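Local coordinates for oxalate biosynthetic component 1 (Burkholderia thailandensis, PDB 5IKY), which makes oxalate for quorum sensing-dependent oxalogenesis, acting as a bifunctional enzyme that joins serine hydrolase chemistry to an additional lyase activity, at residues Val1040-Arg1045 / Val1050-Gly1055; Ile693-Asn698 / Ser1000-Thr1005; Phe857-Asn860 / Ile866-Ser869; Phe995-Ser1000 / Arg1072-Ala1077. One frame throughout, in Å; residues are numbered along the deposited sequence.

Contact 1: Val1040-Arg1045 / Val1050-Gly1055; sequences VWQDGR and VARLTG
With CG of Gln1042 opposite its carbonyl carbon and beside the backbone N (chi1 -36°), and the chain extended beyond it, the amide reaches across to Arg1052, whose own chain bends at chi2 (98°) and chi3 and so turns its guanidinium back to meet it. The grip is side-on: NE and NH2 of Arg1052 both donate to Gln1042 OE1, at 3.3 and 3.2 Å. OE1 lies in the guanidinium plane, but the amide is turned 52° against it, so NE arrives almost along the C=O axis while NH2 comes from above the amide plane. One guanidinium face is covered by CG1 of Val1050, and NH1 is held by the hydroxyl of Tyr1009. The two backbones form the beta hairpin of strands 1038-1043 and 1049-1054, which closes one end of the alpha/beta hydrolase sheet: 1049-1054 runs parallel to strand 988-992, and 1038-1043 is the antiparallel edge strand. Val1040 with Arg1052 and Gln1042 with Val1050 are the hydrogen-bonded pairs; in the latter, Gln1042 N to Val1050 O and Val1050 N to Gln1042 O both measure 3.1 Å. Trp1041 and Ala1051 form the non-hydrogen-bonded pair between them, their side chains on the sheet face opposite Gln1042 and Arg1052. There the indole lies over Ala1051, whose CB makes a CH-pi contact 3.7 Å from the centroid of the six-membered ring and comes closest to Trp1041 CZ3, at 3.4 Å. Farther along the hairpin, Val1040 CG2 touches Thr1054 CG2 at 3.7 Å, while Thr1054 OG1 bonds to the backbone O of Thr1038.

Contact 2: Ile693-Asn698 / Ser1000-Thr1005; sequences IPCRYN and SLAGTT
Van der Waals contact through one sulfur joins Cys695 to Leu1001 and Ala1002. Cys695 SG rests 3.7 Å from Leu1001 CB and equally close to the backbone N of Ala1002, with the methyl CB of Ala1002 somewhat farther off at 4.3 Å. The thiol thus lies against the side of the short helix 998-1002, placed there by a first torsion that sets SG opposite the carbonyl carbon (chi1 -56°) on a residue with left-handed helical backbone angles. Pro694 adds a marginal touch, its O standing 4.5 Å from Ala1002 CB. No hydrogen bond crosses between the two segments. Polar links lie within 1000-1005 and beyond: Thr1004 OG1 donates to Ser1000 O at 2.8 Å, and Thr1004 N to Leu1001 O at 3.1 Å, tying Thr1004 back to Ser1000 and Leu1001. The carbonyls of Leu1001 and Ala1002 are taken up by Arg710 and the Tyr715 hydroxyl, both of which belong, like 693-698, to the cap domain. At this buried meeting of cap and hydrolase parts, the sulfur therefore acts as an apolar surface, and the directional bonding is left to neighbouring cap residues.

Contact 3: Phe857-Asn860 / Ile866-Ser869; sequences FALN and IYFS
Tyr867 leans its ring against Ala858 and Leu859 at the C-terminal end of helix 849-860. Its CG stands opposite the backbone N (chi1 -178°), which swings the phenol back from the loop onto the helix so that the ring runs past both residues. The methyl of Ala858 meets the far part of the phenol, CB lying 3.8 Å from CZ and as far from OH of Tyr867; it approaches obliquely. Leu859 uses a different geometry. Its chain leaves with CG opposite the backbone N and then turns at chi2 (62°), which sends CD1 to the edge of the tyrosine ring, near its plane, 4.1 Å from Tyr867 CD1. The same methyl, Leu859 CD1, also reaches the Tyr867 backbone O at 3.7 Å, so Leu859 touches both ring and main chain. These contacts hold the loop between helices 849-860 and 870-879 against the helix it has just left, within the alpha/beta hydrolase part of the chain. Asp862 OD2 takes the backbone N-H groups of both Ile866 and Tyr867, holding the turn, and Ser869 occupies the N-cap position of the next helix. Leu859 also packs on Ala939 and Gln943 of helix 937-955. No hydrogen bond joins 857-860 to 866-869; the Tyr867 hydroxyl has weak bonds to Glu549 and to Asn855, the latter one turn back in the same helix.

Contact 4: Phe995-Ser1000 / Arg1072-Ala1077; sequences FNDVRS and RRYLAA
Asp997 and Tyr1074 meet through a single hydrogen bond between buried side chains. Along 995-1000, Phe995 and Asn996 lead into the contact; Asn996 is tied through its amide oxygen to the backbone N of Leu1058. Asp997 follows as the centre of an inverse gamma turn and the N-cap of helix 998-1002. Its CG lies opposite the backbone N (chi1 -167°), which presents the carboxylate to Tyr1074 while leaving it close to the helix start. Tyr1074 OH donates to the anti lone pair of Asp997 OD2 at 2.7 Å; OD2 sits at the ring edge, 3.3 Å from CE2 of Tyr1074, and the carboxylate and ring planes stand 50° apart. The same hydroxyl oxygen takes the N-H of Ala994. Ser1000 grips both carboxylate oxygens from above their plane: OG donates to Asp997 OD2 at 2.8 Å, and its backbone N donates to Asp997 OD1 at 3.2 Å, the capping bond. This bonding fixes the rotation of the carboxylate, whose OD1 also receives ND1 of His1069. An aspartate following strand 988-992, bonded to a histidine beyond the next parallel strand, 1049-1054, is consistent with the acid-histidine pair of an alpha/beta hydrolase catalytic triad.

All four contacts draw on the hydrolase part of the chain, and contact 2 adds the cap. Contacts 2 and 4 are neighbours, their centres about 13 Å apart; they share Ser1000 and helix 998-1002, and Tyr697 also bonds weakly to Asn996 O. Contact 3 touches contact 2, where Asn860 ND2 bonds to Gly1003 O and Phe857 packs on Ala1002 and Gly1003. Contact 1 touches none of the others, its centre about 18 Å from that of contact 4. Along the chain, contact 3 lies inside the loop closed by contact 2, contact 1 inside that of contact 4, and contacts 2 and 4 cross. Helix 998-1002 thus lies between the cap and the probable acid-histidine pair, with contact 1 apart at the sheet edge.

Contact 1: Val1040-Arg1045 / Val1050-Gly1055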
loop_
_atom_site.group_PDB
_atom_site.type_symbol
_atom_site.label_atom_id
_atom_site.label_comp_id
_atom_site.label_asym_id
_atom_site.label_seq_id
_atom_site.Cartn_x
_atom_site.Cartn_y
_atom_site.Cartn_z
ATOM N N VAL A 1040 -20.071 -4.055 -9.507
ATOM C CA VAL A 1040 -20.921 -4.592 -8.450
ATOM C C VAL A 1040 -22.308 -3.968 -8.571
ATOM O O VAL A 1040 -22.439 -2.761 -8.778
ATOM C CB VAL A 1040 -20.333 -4.325 -7.050
ATOM C CG1 VAL A 1040 -21.229 -4.915 -5.972
ATOM C CG2 VAL A 1040 -18.929 -4.902 -6.950
ATOM N N TRP A 1041 -23.343 -4.793 -8.449
ATOM C CA TRP A 1041 -24.699 -4.347 -8.746
ATOM C C TRP A 1041 -25.600 -4.319 -7.517
ATOM O O TRP A 1041 -25.735 -5.314 -6.803
ATOM C CB TRP A 1041 -25.299 -5.239 -9.830
ATOM C CG TRP A 1041 -24.548 -5.128 -11.112
ATOM C CD1 TRP A 1041 -23.456 -5.855 -11.493
ATOM C CD2 TRP A 1041 -24.803 -4.203 -12.169
ATOM N NE1 TRP A 1041 -23.031 -5.451 -12.736
ATOM C CE2 TRP A 1041 -23.840 -4.434 -13.171
ATOM C CE3 TRP A 1041 -25.759 -3.203 -12.369
ATOM C CZ2 TRP A 1041 -23.809 -3.706 -14.356
ATOM C CZ3 TRP A 1041 -25.725 -2.484 -13.542
ATOM C CH2 TRP A 1041 -24.757 -2.737 -14.523
ATOM N N GLN A 1042 -26.217 -3.164 -7.280
ATOM C CA GLN A 1042 -27.012 -2.944 -6.077
ATOM C C GLN A 1042 -28.413 -2.430 -6.399
ATOM O O GLN A 1042 -28.589 -1.598 -7.289
ATOM C CB GLN A 1042 -26.298 -1.960 -5.147
ATOM C CG GLN A 1042 -24.783 -2.104 -5.135
ATOM C CD GLN A 1042 -24.125 -1.306 -4.028
ATOM O OE1 GLN A 1042 -23.120 -0.630 -4.248
ATOM N NE2 GLN A 1042 -24.686 -1.386 -2.827
ATOM N N ASP A 1043 -29.403 -2.930 -5.664
ATOM C CA ASP A 1043 -30.786 -2.488 -5.821
ATOM C C ASP A 1043 -31.292 -1.837 -4.539
ATOM O O ASP A 1043 -31.226 -2.432 -3.463
ATOM C CB ASP A 1043 -31.688 -3.661 -6.207
ATOM C CG ASP A 1043 -31.291 -4.294 -7.524
ATOM O OD1 ASP A 1043 -30.416 -5.186 -7.516
ATOM O OD2 ASP A 1043 -31.855 -3.902 -8.569
ATOM N N GLY A 1044 -31.797 -0.615 -4.658
ATOM C CA GLY A 1044 -32.272 0.125 -3.505
ATOM C C GLY A 1044 -33.688 -0.239 -3.104
ATOM O O GLY A 1044 -34.379 -0.964 -3.820
ATOM N N ARG A 1045 -34.114 0.269 -1.952
ATOM C CA ARG A 1045 -35.458 0.020 -1.444
ATOM C C ARG A 1045 -36.514 0.610 -2.370
ATOM O O ARG A 1045 -37.614 0.070 -2.496
ATOM C CB ARG A 1045 -35.614 0.600 -0.034
ATOM C CG ARG A 1045 -34.796 -0.110 1.036
ATOM C CD ARG A 1045 -35.639 -1.110 1.814
ATOM N NE ARG A 1045 -36.530 -0.454 2.768
ATOM C CZ ARG A 1045 -36.280 -0.339 4.069
ATOM N NH1 ARG A 1045 -35.161 -0.838 4.579
ATOM N NH2 ARG A 1045 -37.149 0.275 4.862
ATOM N N VAL A 1050 -27.615 0.865 -8.883
ATOM C CA VAL A 1050 -26.271 1.426 -8.915
ATOM C C VAL A 1050 -25.237 0.409 -9.393
ATOM O O VAL A 1050 -25.070 -0.653 -8.793
ATOM C CB VAL A 1050 -25.849 1.954 -7.532
ATOM C CG1 VAL A 1050 -24.408 2.448 -7.569
ATOM C CG2 VAL A 1050 -26.788 3.064 -7.077
ATOM N N ALA A 1051 -24.549 0.746 -10.480
ATOM C CA ALA A 1051 -23.474 -0.086 -11.006
ATOM C C ALA A 1051 -22.127 0.404 -10.493
ATOM O O ALA A 1051 -21.544 1.333 -11.052
ATOM C CB ALA A 1051 -23.493 -0.084 -12.522
ATOM N N ARG A 1052 -21.637 -0.224 -9.433
ATOM C CA ARG A 1052 -20.389 0.193 -8.805
ATOM C C ARG A 1052 -19.192 -0.568 -9.369
ATOM O O ARG A 1052 -19.090 -1.783 -9.206
ATOM C CB ARG A 1052 -20.468 -0.012 -7.289
ATOM C CG ARG A 1052 -19.414 0.742 -6.496
ATOM C CD ARG A 1052 -19.973 2.038 -5.938
ATOM N NE ARG A 1052 -21.102 1.801 -5.043
ATOM C CZ ARG A 1052 -21.747 2.756 -4.381
ATOM N NH1 ARG A 1052 -21.378 4.023 -4.511
ATOM N NH2 ARG A 1052 -22.764 2.446 -3.588
ATOM N N LEU A 1053 -18.287 0.147 -10.030
ATOM C CA LEU A 1053 -17.056 -0.466 -10.524
ATOM C C LEU A 1053 -16.006 -0.513 -9.420
ATOM O O LEU A 1053 -15.755 0.489 -8.745
ATOM C CB LEU A 1053 -16.503 0.294 -11.734
ATOM C CG LEU A 1053 -17.355 0.454 -12.995
ATOM C CD1 LEU A 1053 -16.454 0.643 -14.207
ATOM C CD2 LEU A 1053 -18.295 -0.723 -13.201
ATOM N N THR A 1054 -15.392 -1.678 -9.238
ATOM C CA THR A 1054 -14.358 -1.843 -8.224
ATOM C C THR A 1054 -13.009 -2.163 -8.859
ATOM O O THR A 1054 -12.945 -2.753 -9.937
ATOM C CB THR A 1054 -14.719 -2.955 -7.218
ATOM O OG1 THR A 1054 -14.804 -4.214 -7.899
ATOM C CG2 THR A 1054 -16.049 -2.655 -6.543
ATOM N N GLY A 1055 -11.936 -1.765 -8.182
ATOM C CA GLY A 1055 -10.589 -2.030 -8.654
ATOM C C GLY A 1055 -10.088 -0.984 -9.627
ATOM O O GLY A 1055 -8.977 -1.086 -10.148
#

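Contact 2: Ile693-Asn698 / Ser1000-Thr1005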
loop_
_atom_site.group_PDB
_atom_site.type_symbol
_atom_site.label_atom_id
_atom_site.label_comp_id
_atom_site.label_asym_id
_atom_site.label_seq_id
_atom_site.Cartn_x
_atom_site.Cartn_y
_atom_site.Cartn_z
ATOM N N ILE A 693 -6.220 15.391 6.134
ATOM C CA ILE A 693 -5.796 14.192 6.854
ATOM C C ILE A 693 -6.442 12.907 6.307
ATOM O O ILE A 693 -5.740 11.916 6.094
ATOM C CB ILE A 693 -6.088 14.312 8.367
ATOM C CG1 ILE A 693 -5.261 15.445 8.977
ATOM C CG2 ILE A 693 -5.789 12.998 9.084
ATOM C CD1 ILE A 693 -5.570 15.700 10.435
ATOM N N PRO A 694 -7.771 12.905 6.068
ATOM C CA PRO A 694 -8.311 11.660 5.507
ATOM C C PRO A 694 -7.843 11.417 4.078
ATOM O O PRO A 694 -7.713 12.371 3.311
ATOM C CB PRO A 694 -9.831 11.879 5.541
ATOM C CG PRO A 694 -10.048 13.029 6.461
ATOM C CD PRO A 694 -8.839 13.889 6.313
ATOM N N CYS A 695 -7.588 10.156 3.742
ATOM C CA CYS A 695 -7.239 9.749 2.383
ATOM C C CYS A 695 -6.012 10.486 1.844
ATOM O O CYS A 695 -6.041 11.063 0.758
ATOM C CB CYS A 695 -8.435 9.954 1.456
ATOM S SG CYS A 695 -9.919 9.092 2.017
ATOM N N ARG A 696 -4.936 10.451 2.623
ATOM C CA ARG A 696 -3.656 11.035 2.246
ATOM C C ARG A 696 -2.907 10.158 1.244
ATOM O O ARG A 696 -3.160 8.957 1.145
ATOM C CB ARG A 696 -2.784 11.229 3.489
ATOM C CG ARG A 696 -2.711 12.630 4.044
ATOM C CD ARG A 696 -1.813 12.636 5.275
ATOM N NE ARG A 696 -0.560 11.922 5.032
ATOM C CZ ARG A 696 -0.040 11.011 5.852
ATOM N NH1 ARG A 696 -0.659 10.697 6.982
ATOM N NH2 ARG A 696 1.103 10.415 5.543
ATOM N N TYR A 697 -1.977 10.761 0.510
ATOM C CA TYR A 697 -0.989 9.996 -0.238
ATOM C C TYR A 697 0.193 9.705 0.673
ATOM O O TYR A 697 0.457 10.456 1.611
ATOM C CB TYR A 697 -0.499 10.754 -1.475
ATOM C CG TYR A 697 -1.447 10.760 -2.649
ATOM C CD1 TYR A 697 -1.731 9.592 -3.345
ATOM C CD2 TYR A 697 -2.035 11.941 -3.082
ATOM C CE1 TYR A 697 -2.594 9.598 -4.427
ATOM C CE2 TYR A 697 -2.895 11.958 -4.160
ATOM C CZ TYR A 697 -3.173 10.786 -4.829
ATOM O OH TYR A 697 -4.031 10.809 -5.904
ATOM N N ASN A 698 0.912 8.623 0.397
ATOM C CA ASN A 698 2.208 8.426 1.024
ATOM C C ASN A 698 3.233 9.286 0.284
ATOM O O ASN A 698 2.890 9.958 -0.689
ATOM C CB ASN A 698 2.606 6.948 1.030
ATOM C CG ASN A 698 2.669 6.351 -0.360
ATOM O OD1 ASN A 698 2.164 6.927 -1.324
ATOM N ND2 ASN A 698 3.278 5.176 -0.465
ATOM N N SER A 1000 -12.254 12.149 -4.346
ATOM C CA SER A 1000 -13.508 11.409 -4.376
ATOM C C SER A 1000 -13.618 10.480 -3.173
ATOM O O SER A 1000 -14.701 10.304 -2.617
ATOM C CB SER A 1000 -13.638 10.605 -5.667
ATOM O OG SER A 1000 -13.789 11.456 -6.790
ATOM N N LEU A 1001 -12.495 9.885 -2.781
ATOM C CA LEU A 1001 -12.467 9.013 -1.613
ATOM C C LEU A 1001 -12.815 9.779 -0.344
ATOM O O LEU A 1001 -13.639 9.333 0.452
ATOM C CB LEU A 1001 -11.100 8.351 -1.460
ATOM C CG LEU A 1001 -10.995 6.908 -1.951
ATOM C CD1 LEU A 1001 -9.655 6.324 -1.563
ATOM C CD2 LEU A 1001 -12.123 6.066 -1.388
ATOM N N ALA A 1002 -12.187 10.938 -0.168
ATOM C CA ALA A 1002 -12.421 11.770 1.009
ATOM C C ALA A 1002 -13.871 12.242 1.087
ATOM O O ALA A 1002 -14.374 12.552 2.166
ATOM C CB ALA A 1002 -11.478 12.967 1.005
ATOM N N GLY A 1003 -14.539 12.292 -0.060
ATOM C CA GLY A 1003 -15.910 12.763 -0.120
ATOM C C GLY A 1003 -16.942 11.655 -0.027
ATOM O O GLY A 1003 -18.143 11.920 -0.033
ATOM N N THR A 1004 -16.478 10.411 0.061
ATOM C CA THR A 1004 -17.382 9.264 0.090
ATOM C C THR A 1004 -17.131 8.368 1.297
ATOM O O THR A 1004 -16.135 8.525 2.003
ATOM C CB THR A 1004 -17.258 8.419 -1.187
ATOM O OG1 THR A 1004 -15.877 8.117 -1.429
ATOM C CG2 THR A 1004 -17.821 9.177 -2.377
ATOM N N THR A 1005 -18.042 7.427 1.529
ATOM C CA THR A 1005 -17.934 6.525 2.673
ATOM C C THR A 1005 -18.130 5.067 2.273
ATOM O O THR A 1005 -18.098 4.177 3.121
ATOM C CB THR A 1005 -18.959 6.877 3.774
ATOM O OG1 THR A 1005 -20.288 6.754 3.251
ATOM C CG2 THR A 1005 -18.743 8.297 4.282
#

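Contact 3: Phe857-Asn860 / Ile866-Ser869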
loop_
_atom_site.group_PDB
_atom_site.type_symbol
_atom_site.label_atom_id
_atom_site.label_comp_id
_atom_site.label_asym_id
_atom_site.label_seq_id
_atom_site.Cartn_x
_atom_site.Cartn_y
_atom_site.Cartn_z
ATOM N N PHE A 857 -20.748 17.243 1.444
ATOM C CA PHE A 857 -20.698 16.515 2.709
ATOM C C PHE A 857 -21.988 16.644 3.513
ATOM O O PHE A 857 -22.371 15.722 4.232
ATOM C CB PHE A 857 -19.516 16.997 3.551
ATOM C CG PHE A 857 -18.185 16.500 3.065
ATOM C CD1 PHE A 857 -17.843 15.165 3.196
ATOM C CD2 PHE A 857 -17.273 17.366 2.482
ATOM C CE1 PHE A 857 -16.621 14.701 2.754
ATOM C CE2 PHE A 857 -16.048 16.908 2.036
ATOM C CZ PHE A 857 -15.721 15.573 2.171
ATOM N N ALA A 858 -22.652 17.788 3.397
ATOM C CA ALA A 858 -23.921 17.996 4.082
ATOM C C ALA A 858 -24.985 17.067 3.509
ATOM O O ALA A 858 -25.863 16.591 4.229
ATOM C CB ALA A 858 -24.361 19.447 3.970
ATOM N N LEU A 859 -24.898 16.812 2.207
ATOM C CA LEU A 859 -25.809 15.887 1.544
ATOM C C LEU A 859 -25.560 14.470 2.044
ATOM O O LEU A 859 -26.498 13.700 2.251
ATOM C CB LEU A 859 -25.643 15.954 0.026
ATOM C CG LEU A 859 -26.660 15.158 -0.795
ATOM C CD1 LEU A 859 -28.063 15.692 -0.562
ATOM C CD2 LEU A 859 -26.308 15.190 -2.272
ATOM N N ASN A 860 -24.286 14.136 2.233
ATOM C CA ASN A 860 -23.899 12.854 2.813
ATOM C C ASN A 860 -24.535 12.624 4.178
ATOM O O ASN A 860 -24.932 11.506 4.508
ATOM C CB ASN A 860 -22.376 12.766 2.951
ATOM C CG ASN A 860 -21.687 12.367 1.661
ATOM O OD1 ASN A 860 -22.301 12.324 0.595
ATOM N ND2 ASN A 860 -20.397 12.075 1.756
ATOM N N ILE A 866 -34.098 15.380 1.952
ATOM C CA ILE A 866 -34.718 16.682 2.185
ATOM C C ILE A 866 -33.793 17.863 1.890
ATOM O O ILE A 866 -34.250 19.001 1.783
ATOM C CB ILE A 866 -35.212 16.816 3.645
ATOM C CG1 ILE A 866 -34.027 16.874 4.612
ATOM C CG2 ILE A 866 -36.157 15.676 4.007
ATOM C CD1 ILE A 866 -34.423 17.128 6.050
ATOM N N TYR A 867 -32.498 17.597 1.756
ATOM C CA TYR A 867 -31.515 18.668 1.604
ATOM C C TYR A 867 -31.189 18.977 0.143
ATOM O O TYR A 867 -30.952 18.072 -0.657
ATOM C CB TYR A 867 -30.230 18.310 2.355
ATOM C CG TYR A 867 -29.152 19.369 2.306
ATOM C CD1 TYR A 867 -28.144 19.318 1.351
ATOM C CD2 TYR A 867 -29.133 20.413 3.222
ATOM C CE1 TYR A 867 -27.156 20.280 1.304
ATOM C CE2 TYR A 867 -28.146 21.380 3.184
ATOM C CZ TYR A 867 -27.160 21.308 2.222
ATOM O OH TYR A 867 -26.174 22.266 2.175
ATOM N N PHE A 868 -31.178 20.266 -0.189
ATOM C CA PHE A 868 -30.765 20.724 -1.513
ATOM C C PHE A 868 -30.326 22.189 -1.467
ATOM O O PHE A 868 -30.875 22.987 -0.708
ATOM C CB PHE A 868 -31.890 20.533 -2.534
ATOM C CG PHE A 868 -33.104 21.379 -2.273
ATOM C CD1 PHE A 868 -34.059 20.982 -1.351
ATOM C CD2 PHE A 868 -33.298 22.564 -2.963
ATOM C CE1 PHE A 868 -35.178 21.759 -1.114
ATOM C CE2 PHE A 868 -34.417 23.343 -2.733
ATOM C CZ PHE A 868 -35.358 22.940 -1.806
ATOM N N SER A 869 -29.334 22.534 -2.283
ATOM C CA SER A 869 -28.774 23.883 -2.288
ATOM C C SER A 869 -29.522 24.814 -3.233
ATOM O O SER A 869 -30.367 24.377 -4.014
ATOM C CB SER A 869 -27.295 23.847 -2.676
ATOM O OG SER A 869 -27.130 23.426 -4.021
#

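Contact 4: Phe995-Ser1000 / Arg1072-Ala1077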
loop_
_atom_site.group_PDB
_atom_site.type_symbol
_atom_site.label_atom_id
_atom_site.label_comp_id
_atom_site.label_asym_id
_atom_site.label_seq_id
_atom_site.Cartn_x
_atom_site.Cartn_y
_atom_site.Cartn_z
ATOM N N PHE A 995 -9.555 4.240 -7.041
ATOM C CA PHE A 995 -9.023 4.101 -5.691
ATOM C C PHE A 995 -8.067 5.232 -5.332
ATOM O O PHE A 995 -8.040 5.693 -4.193
ATOM C CB PHE A 995 -8.316 2.754 -5.538
ATOM C CG PHE A 995 -7.499 2.636 -4.283
ATOM C CD1 PHE A 995 -8.115 2.507 -3.048
ATOM C CD2 PHE A 995 -6.114 2.640 -4.338
ATOM C CE1 PHE A 995 -7.365 2.393 -1.890
ATOM C CE2 PHE A 995 -5.359 2.525 -3.186
ATOM C CZ PHE A 995 -5.985 2.402 -1.960
ATOM N N ASN A 996 -7.282 5.679 -6.308
ATOM C CA ASN A 996 -6.322 6.751 -6.069
ATOM C C ASN A 996 -6.950 8.128 -6.235
ATOM O O ASN A 996 -6.263 9.147 -6.145
ATOM C CB ASN A 996 -5.120 6.612 -7.001
ATOM C CG ASN A 996 -5.525 6.463 -8.449
ATOM O OD1 ASN A 996 -6.501 5.784 -8.763
ATOM N ND2 ASN A 996 -4.780 7.105 -9.341
ATOM N N ASP A 997 -8.254 8.159 -6.488
ATOM C CA ASP A 997 -8.979 9.422 -6.516
ATOM C C ASP A 997 -9.245 9.849 -5.078
ATOM O O ASP A 997 -10.337 9.638 -4.547
ATOM C CB ASP A 997 -10.285 9.293 -7.301
ATOM C CG ASP A 997 -10.906 10.637 -7.627
ATOM O OD1 ASP A 997 -10.526 11.645 -6.995
ATOM O OD2 ASP A 997 -11.787 10.684 -8.511
ATOM N N VAL A 998 -8.236 10.450 -4.457
ATOM C CA VAL A 998 -8.288 10.761 -3.037
ATOM C C VAL A 998 -9.348 11.814 -2.709
ATOM O O VAL A 998 -9.905 11.815 -1.613
ATOM C CB VAL A 998 -6.911 11.234 -2.520
ATOM C CG1 VAL A 998 -5.898 10.110 -2.631
ATOM C CG2 VAL A 998 -6.438 12.463 -3.284
ATOM N N ARG A 999 -9.641 12.696 -3.659
ATOM C CA ARG A 999 -10.648 13.725 -3.424
ATOM C C ARG A 999 -12.046 13.117 -3.456
ATOM O O ARG A 999 -12.917 13.517 -2.678
ATOM C CB ARG A 999 -10.538 14.856 -4.445
ATOM C CG ARG A 999 -11.189 16.146 -3.964
ATOM C CD ARG A 999 -11.226 17.222 -5.037
ATOM N NE ARG A 999 -11.903 18.423 -4.549
ATOM C CZ ARG A 999 -12.488 19.326 -5.328
ATOM N NH1 ARG A 999 -12.486 19.174 -6.644
ATOM N NH2 ARG A 999 -13.077 20.384 -4.787
ATOM N N SER A 1000 -12.254 12.149 -4.346
ATOM C CA SER A 1000 -13.508 11.409 -4.376
ATOM C C SER A 1000 -13.618 10.480 -3.173
ATOM O O SER A 1000 -14.701 10.304 -2.617
ATOM C CB SER A 1000 -13.638 10.605 -5.667
ATOM O OG SER A 1000 -13.789 11.456 -6.790
ATOM N N ARG A 1072 -10.193 13.721 -17.552
ATOM C CA ARG A 1072 -9.522 13.251 -18.759
ATOM C C ARG A 1072 -9.051 11.807 -18.606
ATOM O O ARG A 1072 -9.379 10.956 -19.431
ATOM C CB ARG A 1072 -8.337 14.157 -19.104
ATOM N N ARG A 1073 -8.290 11.533 -17.547
ATOM C CA ARG A 1073 -7.781 10.185 -17.299
ATOM C C ARG A 1073 -8.910 9.187 -17.072
ATOM O O ARG A 1073 -8.787 8.014 -17.423
ATOM C CB ARG A 1073 -6.838 10.167 -16.095
ATOM C CG ARG A 1073 -5.544 10.939 -16.282
ATOM C CD ARG A 1073 -4.606 10.704 -15.106
ATOM N NE ARG A 1073 -3.657 11.798 -14.928
ATOM C CZ ARG A 1073 -2.510 11.909 -15.589
ATOM N NH1 ARG A 1073 -2.167 10.995 -16.486
ATOM N NH2 ARG A 1073 -1.707 12.940 -15.358
ATOM N N TYR A 1074 -10.003 9.655 -16.478
ATOM C CA TYR A 1074 -11.167 8.806 -16.252
ATOM C C TYR A 1074 -11.732 8.307 -17.574
ATOM O O TYR A 1074 -12.143 7.152 -17.691
ATOM C CB TYR A 1074 -12.248 9.558 -15.474
ATOM C CG TYR A 1074 -12.255 9.263 -13.994
ATOM C CD1 TYR A 1074 -12.717 8.044 -13.513
ATOM C CD2 TYR A 1074 -11.813 10.205 -13.074
ATOM C CE1 TYR A 1074 -12.731 7.766 -12.159
ATOM C CE2 TYR A 1074 -11.825 9.937 -11.716
ATOM C CZ TYR A 1074 -12.284 8.715 -11.265
ATOM O OH TYR A 1074 -12.297 8.440 -9.916
ATOM N N LEU A 1075 -11.743 9.188 -18.568
ATOM C CA LEU A 1075 -12.264 8.852 -19.885
ATOM C C LEU A 1075 -11.196 8.206 -20.765
ATOM O O LEU A 1075 -11.491 7.310 -21.555
ATOM C CB LEU A 1075 -12.822 10.100 -20.570
ATOM C CG LEU A 1075 -14.009 10.764 -19.871
ATOM C CD1 LEU A 1075 -14.405 12.046 -20.588
ATOM C CD2 LEU A 1075 -15.188 9.804 -19.787
ATOM N N ALA A 1076 -9.955 8.662 -20.622
ATOM C CA ALA A 1076 -8.853 8.149 -21.431
ATOM C C ALA A 1076 -8.568 6.685 -21.121
ATOM O O ALA A 1076 -8.445 5.862 -22.028
ATOM C CB ALA A 1076 -7.599 8.986 -21.217
ATOM N N ALA A 1077 -8.471 6.364 -19.834
ATOM C CA ALA A 1077 -8.150 5.008 -19.404
ATOM C C ALA A 1077 -9.382 4.104 -19.397
ATOM O O ALA A 1077 -9.318 2.961 -18.947
ATOM C CB ALA A 1077 -7.505 5.033 -18.022
#